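PP1b (Porcine reproductive and respiratory syndrome virus, PDB 6JDR) probably couples ATP hydrolysis to 5' to 3' unwinding of RNA and DNA duplexes, as the zinc-binding superfamily 1 helicase of the arterivirus replicase. Local coordinates at residues V135-A138 with S139-R143; L233-L236 with R237-K241; P310-Y313 with G314-T318; L344-T348 with K349-N353. The protein carries 1 engineered substitution. All coordinates share one frame; numbering follows the deposited sequence.

Interaction 1 (V135-A138 with S139-R143); sequences VAVA and SNVLR
With CG1 anti to the backbone N (chi1 167°), Val137 leans along the axis of helix 134-142 toward Val141, one turn on. Val141 has nearly the same first torsion (158°), which leaves its other methyl, CG2, beside its own backbone N and turned back to meet its neighbour. This is a plain i to i+4 contact on an alpha helix: Val137 CG1 and Val141 CG2 lie 4.1 Å apart, and the two branched side chains meet at a slant. Val141 CG2 also sits 3.1 Å from Val137 O, the carbonyl that takes the Val141 N-H. Both valines are buried on the side of the helix that packs against helix 232-239, where Val137 touches Leu236 and Leu239, and Val141 touches Leu239.

Ala136 and Asn140 form the next pair round the helix. Asn140 N donates to Ala136 O at 2.7 Å, coming in nearly along the C=O axis. The carboxamide folds back over the same turn until ND2 is 4.0 Å from Ala136 CB. ND2 is also close to Ala136 O, but the angle there is poor, and its hydrogen bond goes instead to Leu239 O of the neighbouring helix. Toward the C-terminal end the ladder slackens: Leu142 N to Ala138 O is a weak bond of 3.5 Å, and the next residue, Arg143, leaves helical geometry with psi at 12°.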
loop_
_atom_site.group_PDB
_atom_site.type_symbol
_atom_site.label_atom_id
_atom_site.label_comp_id
_atom_site.label_asym_id
_atom_site.label_seq_id
_atom_site.Cartn_x
_atom_site.Cartn_y
_atom_site.Cartn_z
ATOM N N VAL A 135 2.854 -20.488 5.259
ATOM C CA VAL A 135 3.236 -20.008 6.596
ATOM C C VAL A 135 3.854 -18.602 6.508
ATOM O O VAL A 135 3.658 -17.777 7.400
ATOM C CB VAL A 135 4.146 -21.001 7.373
ATOM C CG1 VAL A 135 5.420 -21.332 6.614
ATOM C CG2 VAL A 135 4.492 -20.448 8.751
ATOM N N ALA A 136 4.572 -18.330 5.420
ATOM C CA ALA A 136 5.083 -16.989 5.144
ATOM C C ALA A 136 3.951 -16.038 4.763
ATOM O O ALA A 136 3.954 -14.869 5.161
ATOM C CB ALA A 136 6.122 -17.039 4.036
ATOM N N VAL A 137 2.987 -16.539 3.991
ATOM C CA VAL A 137 1.810 -15.753 3.613
ATOM C C VAL A 137 1.090 -15.249 4.866
ATOM O O VAL A 137 0.789 -14.060 4.976
ATOM C CB VAL A 137 0.838 -16.567 2.721
ATOM C CG1 VAL A 137 -0.516 -15.880 2.599
ATOM C CG2 VAL A 137 1.435 -16.783 1.339
ATOM N N ALA A 138 0.827 -16.156 5.806
ATOM C CA ALA A 138 0.165 -15.804 7.070
ATOM C C ALA A 138 0.926 -14.715 7.825
ATOM O O ALA A 138 0.351 -13.704 8.228
ATOM C CB ALA A 138 0.012 -17.037 7.944
ATOM N N SER A 139 2.225 -14.930 7.998
ATOM C CA SER A 139 3.103 -13.970 8.659
ATOM C C SER A 139 3.117 -12.616 7.944
ATOM O O SER A 139 2.924 -11.573 8.569
ATOM C CB SER A 139 4.522 -14.541 8.738
ATOM O OG SER A 139 5.469 -13.541 9.072
ATOM N N ASN A 140 3.340 -12.638 6.635
ATOM C CA ASN A 140 3.434 -11.409 5.847
ATOM C C ASN A 140 2.120 -10.636 5.740
ATOM O O ASN A 140 2.134 -9.410 5.619
ATOM C CB ASN A 140 3.978 -11.716 4.449
ATOM C CG ASN A 140 5.451 -12.085 4.467
ATOM O OD1 ASN A 140 6.237 -11.503 5.215
ATOM N ND2 ASN A 140 5.835 -13.045 3.637
ATOM N N VAL A 141 0.994 -11.349 5.781
ATOM C CA VAL A 141 -0.330 -10.713 5.776
ATOM C C VAL A 141 -0.517 -9.808 6.989
ATOM O O VAL A 141 -1.107 -8.732 6.877
ATOM C CB VAL A 141 -1.462 -11.767 5.716
ATOM C CG1 VAL A 141 -2.783 -11.220 6.240
ATOM C CG2 VAL A 141 -1.637 -12.265 4.292
ATOM N N LEU A 142 -0.018 -10.248 8.143
ATOM C CA LEU A 142 -0.110 -9.464 9.374
ATOM C C LEU A 142 0.695 -8.169 9.281
ATOM O O LEU A 142 0.253 -7.129 9.762
ATOM C CB LEU A 142 0.366 -10.283 10.575
ATOM C CG LEU A 142 -0.455 -11.529 10.925
ATOM C CD1 LEU A 142 0.276 -12.356 11.974
ATOM C CD2 LEU A 142 -1.854 -11.164 11.402
ATOM N N ARG A 143 1.863 -8.241 8.648
ATOM C CA ARG A 143 2.735 -7.080 8.470
ATOM C C ARG A 143 2.446 -6.292 7.181
ATOM O O ARG A 143 3.237 -5.432 6.788
ATOM C CB ARG A 143 4.201 -7.526 8.497
ATOM C CG ARG A 143 4.640 -8.104 9.836
ATOM C CD ARG A 143 6.127 -8.435 9.845
#

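Interaction 2 (L233-L236 with R237-K241); sequences LDVL and RLLSK
The guanidinium of Arg237 has Leu233 over one face and the Asp234 carboxylate at its edge. Leu233 CG stands 3.9 Å above the plane, offset toward the rim, and Leu233 CD2 comes within 3.5 Å of NH2. At the edge, Asp234 OD1 forms a salt bridge with NH1; its modelled length is very short and the exact value doubtful. The carboxylate and guanidinium planes are turned 39° apart. All this happens on helix 232-239, the crossover helix of a beta-alpha-beta unit between strands 222-224 and 245-248 of the parallel sheet in the helicase core. The arginine runs extended from CG to NE back along the helix, which brings its head back alongside Leu233 and Asp234, and NH2 goes on to bond Thr128 O.

Val235 and Leu239 line another side of the helix, side by side and pointing the same way, with Val235 CG1 3.8 Å from Leu239 CD1. One turn after Leu236, Ser240 gives two donors to Leu236 O. Ser240 OG, which also bonds Asn133 N, donates to Leu236 O at 2.8 Å, while Ser240 N reaches the same oxygen at 3.0 Å from the opposite face of its carbonyl plane.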
loop_
_atom_site.group_PDB
_atom_site.type_symbol
_atom_site.label_atom_id
_atom_site.label_comp_id
_atom_site.label_asym_id
_atom_site.label_seq_id
_atom_site.Cartn_x
_atom_site.Cartn_y
_atom_site.Cartn_z
ATOM N N LEU A 233 -3.755 -16.143 -7.026
ATOM C CA LEU A 233 -2.549 -16.959 -6.893
ATOM C C LEU A 233 -1.277 -16.115 -6.978
ATOM O O LEU A 233 -0.324 -16.356 -6.235
ATOM C CB LEU A 233 -2.520 -18.067 -7.957
ATOM C CG LEU A 233 -1.378 -19.086 -7.832
ATOM C CD1 LEU A 233 -1.498 -19.894 -6.546
ATOM C CD2 LEU A 233 -1.344 -20.013 -9.036
ATOM N N ASP A 234 -1.257 -15.132 -7.877
ATOM C CA ASP A 234 -0.109 -14.229 -7.977
ATOM C C ASP A 234 0.083 -13.422 -6.695
ATOM O O ASP A 234 1.209 -13.137 -6.301
ATOM C CB ASP A 234 -0.256 -13.269 -9.159
ATOM C CG ASP A 234 -0.074 -13.950 -10.492
ATOM O OD1 ASP A 234 0.606 -14.994 -10.547
ATOM O OD2 ASP A 234 -0.599 -13.440 -11.497
ATOM N N VAL A 235 -1.018 -13.050 -6.053
ATOM C CA VAL A 235 -0.945 -12.309 -4.802
ATOM C C VAL A 235 -0.312 -13.180 -3.715
ATOM O O VAL A 235 0.518 -12.707 -2.934
ATOM C CB VAL A 235 -2.329 -11.793 -4.360
ATOM C CG1 VAL A 235 -2.287 -11.264 -2.935
ATOM C CG2 VAL A 235 -2.803 -10.707 -5.313
ATOM N N LEU A 236 -0.702 -14.451 -3.680
ATOM C CA LEU A 236 -0.111 -15.396 -2.740
ATOM C C LEU A 236 1.379 -15.625 -3.014
ATOM O O LEU A 236 2.155 -15.814 -2.081
ATOM C CB LEU A 236 -0.868 -16.720 -2.762
ATOM C CG LEU A 236 -2.300 -16.698 -2.225
ATOM C CD1 LEU A 236 -2.884 -18.097 -2.290
ATOM C CD2 LEU A 236 -2.344 -16.167 -0.799
ATOM N N ARG A 237 1.771 -15.606 -4.288
ATOM C CA ARG A 237 3.188 -15.694 -4.657
ATOM C C ARG A 237 3.989 -14.549 -4.045
ATOM O O ARG A 237 5.048 -14.777 -3.463
ATOM C CB ARG A 237 3.373 -15.692 -6.176
ATOM C CG ARG A 237 3.014 -17.000 -6.861
ATOM C CD ARG A 237 3.220 -16.898 -8.369
ATOM N NE ARG A 237 2.941 -18.164 -9.052
ATOM C CZ ARG A 237 1.985 -18.372 -9.965
ATOM N NH1 ARG A 237 1.162 -17.399 -10.361
ATOM N NH2 ARG A 237 1.858 -19.582 -10.501
ATOM N N LEU A 238 3.480 -13.324 -4.176
ATOM C CA LEU A 238 4.128 -12.147 -3.592
ATOM C C LEU A 238 4.180 -12.234 -2.070
ATOM O O LEU A 238 5.239 -12.073 -1.467
ATOM C CB LEU A 238 3.398 -10.864 -3.991
ATOM C CG LEU A 238 3.413 -10.458 -5.468
ATOM C CD1 LEU A 238 2.724 -9.112 -5.638
ATOM C CD2 LEU A 238 4.831 -10.412 -6.025
ATOM N N LEU A 239 3.033 -12.501 -1.455
ATOM C CA LEU A 239 2.948 -12.597 -0.005
ATOM C C LEU A 239 3.800 -13.716 0.595
ATOM O O LEU A 239 4.089 -13.697 1.789
ATOM C CB LEU A 239 1.495 -12.740 0.435
ATOM C CG LEU A 239 0.702 -11.443 0.295
ATOM C CD1 LEU A 239 -0.785 -11.690 0.501
ATOM C CD2 LEU A 239 1.215 -10.398 1.273
ATOM N N SER A 240 4.200 -14.686 -0.223
ATOM C CA SER A 240 5.167 -15.690 0.209
ATOM C C SER A 240 6.581 -15.115 0.380
ATOM O O SER A 240 7.383 -15.674 1.124
ATOM C CB SER A 240 5.209 -16.853 -0.787
ATOM O OG SER A 240 3.957 -17.505 -0.856
ATOM N N LYS A 241 6.878 -14.016 -0.318
ATOM C CA LYS A 241 8.215 -13.412 -0.328
ATOM C C LYS A 241 8.321 -12.059 0.392
ATOM O O LYS A 241 9.383 -11.722 0.913
ATOM C CB LYS A 241 8.697 -13.245 -1.773
ATOM C CG LYS A 241 8.993 -14.552 -2.498
ATOM C CD LYS A 241 10.280 -15.193 -1.998
ATOM C CE LYS A 241 10.622 -16.447 -2.789
ATOM N NZ LYS A 241 11.868 -17.100 -2.298
#

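Interaction 3 (P310-Y313 with G314-T318); sequences PVRY and GQVLT
Across this turn the side chains of Arg312 and Val316 meet in a van der Waals contact. The aliphatic part of the arginine does the touching: Arg312 CD lies 4.1 Å from Val316 CG2, the two side chains meeting at a slant. The arginine chain bends at its second torsion (chi2 -76°), which swings CD over the valine methyl. The same methyl is 4.2 Å from Val311 O, so Val316 CG2 sits inside the bend of the backbone.

Aromatic packing is handled by Tyr313. Within the turn, Val311 CG2 rests 3.2 Å above one face of the tyrosine ring, displaced toward its rim. The ring also meets that of Phe369 on strand 367-371, the planes steeply inclined to each other.

Polar contacts mostly lead away from the turn. The arginine head forms salt bridges with two neighbouring acids, NH2 with Glu325 and NH1 with Asp326, holding the guanidinium beyond the valine. Gln315 folds onto its own strand: NE2 donates to Val316 O at 3.0 Å, nearly straight at 171° and in the plane of the amide. Gln315 NE2 also bonds Ser327 O. Tyr313 O bonds Thr343 OG1.

In the backbone, Gly314 takes a positive phi of 65° and reverses the chain into strand 315-318. That strand runs between 342-345 and 329-330 in a five-stranded parallel sheet, an arrangement typical of the second RecA-like domain of superfamily 1 helicases.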
loop_
_atom_site.group_PDB
_atom_site.type_symbol
_atom_site.label_atom_id
_atom_site.label_comp_id
_atom_site.label_asym_id
_atom_site.label_seq_id
_atom_site.Cartn_x
_atom_site.Cartn_y
_atom_site.Cartn_z
ATOM N N PRO A 310 2.428 39.175 20.573
ATOM C CA PRO A 310 1.001 39.053 20.234
ATOM C C PRO A 310 0.628 39.680 18.889
ATOM O O PRO A 310 1.298 40.606 18.433
ATOM C CB PRO A 310 0.302 39.802 21.374
ATOM C CG PRO A 310 1.258 39.747 22.513
ATOM C CD PRO A 310 2.625 39.788 21.901
ATOM N N VAL A 311 -0.438 39.177 18.275
ATOM C CA VAL A 311 -0.855 39.634 16.951
ATOM C C VAL A 311 -2.368 39.480 16.764
ATOM O O VAL A 311 -3.004 38.680 17.452
ATOM C CB VAL A 311 -0.080 38.875 15.851
ATOM C CG1 VAL A 311 -0.511 37.414 15.776
ATOM C CG2 VAL A 311 -0.237 39.559 14.503
ATOM N N ARG A 312 -2.934 40.260 15.842
ATOM C CA ARG A 312 -4.379 40.300 15.620
ATOM C C ARG A 312 -4.749 39.944 14.176
ATOM O O ARG A 312 -5.480 40.687 13.516
ATOM C CB ARG A 312 -4.915 41.697 15.953
ATOM C CG ARG A 312 -4.643 42.167 17.374
ATOM C CD ARG A 312 -5.556 41.489 18.385
ATOM N NE ARG A 312 -5.538 42.178 19.676
ATOM C CZ ARG A 312 -6.188 43.311 19.950
ATOM N NH1 ARG A 312 -6.931 43.918 19.025
ATOM N NH2 ARG A 312 -6.092 43.845 21.163
ATOM N N TYR A 313 -4.257 38.807 13.689
ATOM C CA TYR A 313 -4.574 38.356 12.333
ATOM C C TYR A 313 -5.765 37.402 12.331
ATOM O O TYR A 313 -5.754 36.384 13.023
ATOM C CB TYR A 313 -3.364 37.675 11.690
ATOM C CG TYR A 313 -2.172 38.582 11.439
ATOM C CD1 TYR A 313 -2.337 39.909 11.038
ATOM C CD2 TYR A 313 -0.874 38.098 11.566
ATOM C CE1 TYR A 313 -1.246 40.727 10.798
ATOM C CE2 TYR A 313 0.223 38.910 11.323
ATOM C CZ TYR A 313 0.030 40.224 10.941
ATOM O OH TYR A 313 1.115 41.036 10.701
ATOM N N GLY A 314 -6.786 37.735 11.543
ATOM C CA GLY A 314 -7.998 36.924 11.454
ATOM C C GLY A 314 -8.755 36.910 12.766
ATOM O O GLY A 314 -8.692 37.871 13.528
ATOM N N GLN A 315 -9.468 35.819 13.031
ATOM C CA GLN A 315 -10.158 35.649 14.304
ATOM C C GLN A 315 -9.162 35.221 15.375
ATOM O O GLN A 315 -8.434 34.247 15.190
ATOM C CB GLN A 315 -11.268 34.601 14.180
ATOM C CG GLN A 315 -12.036 34.336 15.470
ATOM C CD GLN A 315 -12.692 35.585 16.027
ATOM O OE1 GLN A 315 -13.585 36.155 15.402
ATOM N NE2 GLN A 315 -12.253 36.021 17.206
ATOM N N VAL A 316 -9.131 35.947 16.489
ATOM C CA VAL A 316 -8.267 35.595 17.613
ATOM C C VAL A 316 -8.971 34.580 18.508
ATOM O O VAL A 316 -10.151 34.740 18.836
ATOM C CB VAL A 316 -7.874 36.832 18.446
ATOM C CG1 VAL A 316 -7.061 36.428 19.673
ATOM C CG2 VAL A 316 -7.094 37.821 17.590
ATOM N N LEU A 317 -8.234 33.541 18.896
ATOM C CA LEU A 317 -8.741 32.498 19.776
ATOM C C LEU A 317 -7.855 32.401 21.002
ATOM O O LEU A 317 -6.640 32.563 20.901
ATOM C CB LEU A 317 -8.747 31.150 19.058
ATOM C CG LEU A 317 -9.611 31.036 17.803
ATOM C CD1 LEU A 317 -9.479 29.643 17.199
ATOM C CD2 LEU A 317 -11.067 31.343 18.118
ATOM N N THR A 318 -8.464 32.133 22.155
ATOM C CA THR A 318 -7.716 31.993 23.402
ATOM C C THR A 318 -8.488 31.114 24.388
ATOM O O THR A 318 -9.711 31.163 24.426
ATOM C CB THR A 318 -7.401 33.374 24.022
ATOM O OG1 THR A 318 -6.570 33.214 25.182
ATOM C CG2 THR A 318 -8.679 34.118 24.400
#

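Interaction 4 (L344-T348 with K349-N353); sequences LHLPT and KDSLN
Ser351 OG donates to Thr348 O at 2.7 Å, meeting the carbonyl with the donor tilted 22° out of its plane. The serine hydroxyl is placed for this by a first torsion of 66°, which sets OG between the backbone N and the carbonyl carbon and points it back across the turn. A water completes the ring: it accepts from Thr348 N at 2.9 Å and donates to Ser351 OG at 2.7 Å. Beside this polar group, Leu346 and Leu352 cross at about a right angle, with Leu346 CD1 3.9 Å from Leu352 CD2.

The chain here makes a type II beta turn from Thr348 to Ser351, with Asp350 at positive phi (57°), in the link from strand 342-345 of the parallel sheet to helix 354-361. Gln376 spans the turn from outside, its NE2 bonding Thr348 O and its OE1 taking the Ser351 N-H. Thr348 OG1 is bonded to Asp323 OD2. Further back, Pro347 CD lies 3.4 Å above one face of the His345 ring, and that histidine meets Tyr371 with the ring planes almost parallel. Further on, Asn353 is the N-cap of the helix, its OD1 accepting from Arg356 N.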
loop_
_atom_site.group_PDB
_atom_site.type_symbol
_atom_site.label_atom_id
_atom_site.label_comp_id
_atom_site.label_asym_id
_atom_site.label_seq_id
_atom_site.Cartn_x
_atom_site.Cartn_y
_atom_site.Cartn_z
ATOM N N LEU A 344 -4.049 31.881 17.368
ATOM C CA LEU A 344 -4.106 31.141 18.624
ATOM C C LEU A 344 -3.275 31.885 19.659
ATOM O O LEU A 344 -2.048 31.904 19.587
ATOM C CB LEU A 344 -3.578 29.713 18.433
ATOM C CG LEU A 344 -3.550 28.779 19.652
ATOM C CD1 LEU A 344 -4.875 28.786 20.403
ATOM N N HIS A 345 -3.963 32.496 20.619
ATOM C CA HIS A 345 -3.358 33.391 21.597
ATOM C C HIS A 345 -3.286 32.691 22.953
ATOM O O HIS A 345 -4.315 32.424 23.571
ATOM C CB HIS A 345 -4.210 34.663 21.673
ATOM C CG HIS A 345 -3.678 35.708 22.600
ATOM N ND1 HIS A 345 -2.444 36.297 22.432
ATOM C CD2 HIS A 345 -4.229 36.293 23.689
ATOM C CE1 HIS A 345 -2.250 37.189 23.387
ATOM N NE2 HIS A 345 -3.319 37.205 24.164
ATOM N N LEU A 346 -2.067 32.403 23.410
ATOM C CA LEU A 346 -1.845 31.589 24.608
ATOM C C LEU A 346 -0.958 32.292 25.639
ATOM O O LEU A 346 0.136 31.817 25.949
ATOM C CB LEU A 346 -1.195 30.254 24.215
ATOM C CG LEU A 346 -1.905 29.417 23.147
ATOM C CD1 LEU A 346 -0.963 28.360 22.591
ATOM C CD2 LEU A 346 -3.160 28.776 23.715
ATOM N N PRO A 347 -1.425 33.425 26.185
ATOM C CA PRO A 347 -0.633 34.156 27.178
ATOM C C PRO A 347 -0.481 33.453 28.528
ATOM O O PRO A 347 0.509 33.687 29.220
ATOM C CB PRO A 347 -1.410 35.465 27.357
ATOM C CG PRO A 347 -2.804 35.132 26.960
ATOM C CD PRO A 347 -2.676 34.130 25.855
ATOM N N THR A 348 -1.441 32.608 28.901
ATOM C CA THR A 348 -1.472 32.025 30.243
ATOM C C THR A 348 -0.946 30.591 30.251
ATOM O O THR A 348 -1.354 29.768 29.435
ATOM C CB THR A 348 -2.900 32.063 30.813
ATOM O OG1 THR A 348 -3.397 33.407 30.748
ATOM C CG2 THR A 348 -2.927 31.586 32.262
ATOM N N LYS A 349 -0.054 30.300 31.195
ATOM C CA LYS A 349 0.627 29.007 31.262
ATOM C C LYS A 349 -0.319 27.893 31.710
ATOM O O LYS A 349 -1.202 28.120 32.540
ATOM C CB LYS A 349 1.820 29.088 32.219
ATOM C CG LYS A 349 2.851 27.989 32.018
ATOM C CD LYS A 349 3.763 27.834 33.225
ATOM C CE LYS A 349 4.751 26.696 33.021
ATOM N NZ LYS A 349 5.318 26.199 34.305
ATOM N N ASP A 350 -0.119 26.697 31.153
ATOM C CA ASP A 350 -0.941 25.516 31.440
ATOM C C ASP A 350 -2.425 25.744 31.145
ATOM O O ASP A 350 -3.289 25.267 31.879
ATOM C CB ASP A 350 -0.747 25.053 32.892
ATOM C CG ASP A 350 0.694 24.666 33.198
ATOM O OD1 ASP A 350 1.311 23.949 32.379
ATOM O OD2 ASP A 350 1.210 25.069 34.264
ATOM N N SER A 351 -2.713 26.457 30.057
ATOM C CA SER A 351 -4.090 26.810 29.696
ATOM C C SER A 351 -4.645 25.986 28.536
ATOM O O SER A 351 -5.746 26.264 28.055
ATOM C CB SER A 351 -4.169 28.296 29.335
ATOM O OG SER A 351 -3.438 28.574 28.152
ATOM N N LEU A 352 -3.905 24.970 28.098
ATOM C CA LEU A 352 -4.231 24.273 26.858
ATOM C C LEU A 352 -4.201 22.760 27.019
ATOM O O LEU A 352 -3.191 22.202 27.440
ATOM C CB LEU A 352 -3.236 24.697 25.778
ATOM C CG LEU A 352 -3.589 24.434 24.316
ATOM C CD1 LEU A 352 -4.835 25.199 23.900
ATOM C CD2 LEU A 352 -2.406 24.821 23.442
ATOM N N ASN A 353 -5.314 22.105 26.687
ATOM C CA ASN A 353 -5.379 20.640 26.633
ATOM C C ASN A 353 -5.601 20.152 25.197
ATOM O O ASN A 353 -5.727 20.966 24.280
ATOM C CB ASN A 353 -6.468 20.106 27.577
ATOM C CG ASN A 353 -7.876 20.450 27.123
ATOM O OD1 ASN A 353 -8.134 20.658 25.940
ATOM N ND2 ASN A 353 -8.798 20.500 28.070
HETATM O O HOH W 1 -3.585 31.214 27.455
#

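How the interactions relate
The four contacts form two pairs. Interactions 1 and 2 lie on packed helices with centres 10 Å apart: the hydrogen bond from Asn140 ND2 to Leu239 O, 2.6 Å, joins them, and Val137 CG2 lies 3.4 Å from Ser240 OG. Both are close to the zinc-binding domain, the side chains each about 9 Å from a zinc, the one held by Cys7 and Cys10 for Val135 and the one held by Cys20 and His34 for Leu233. Interactions 3 and 4 belong to neighbouring strands of the five-stranded parallel sheet; Leu317 O and His345 N are 2.7 Å apart, and Thr318 OG1 and His345 O 2.9 Å. Between the pairs, centres are about 47 to 55 Å apart, and the second pair lies away from the known metal sites.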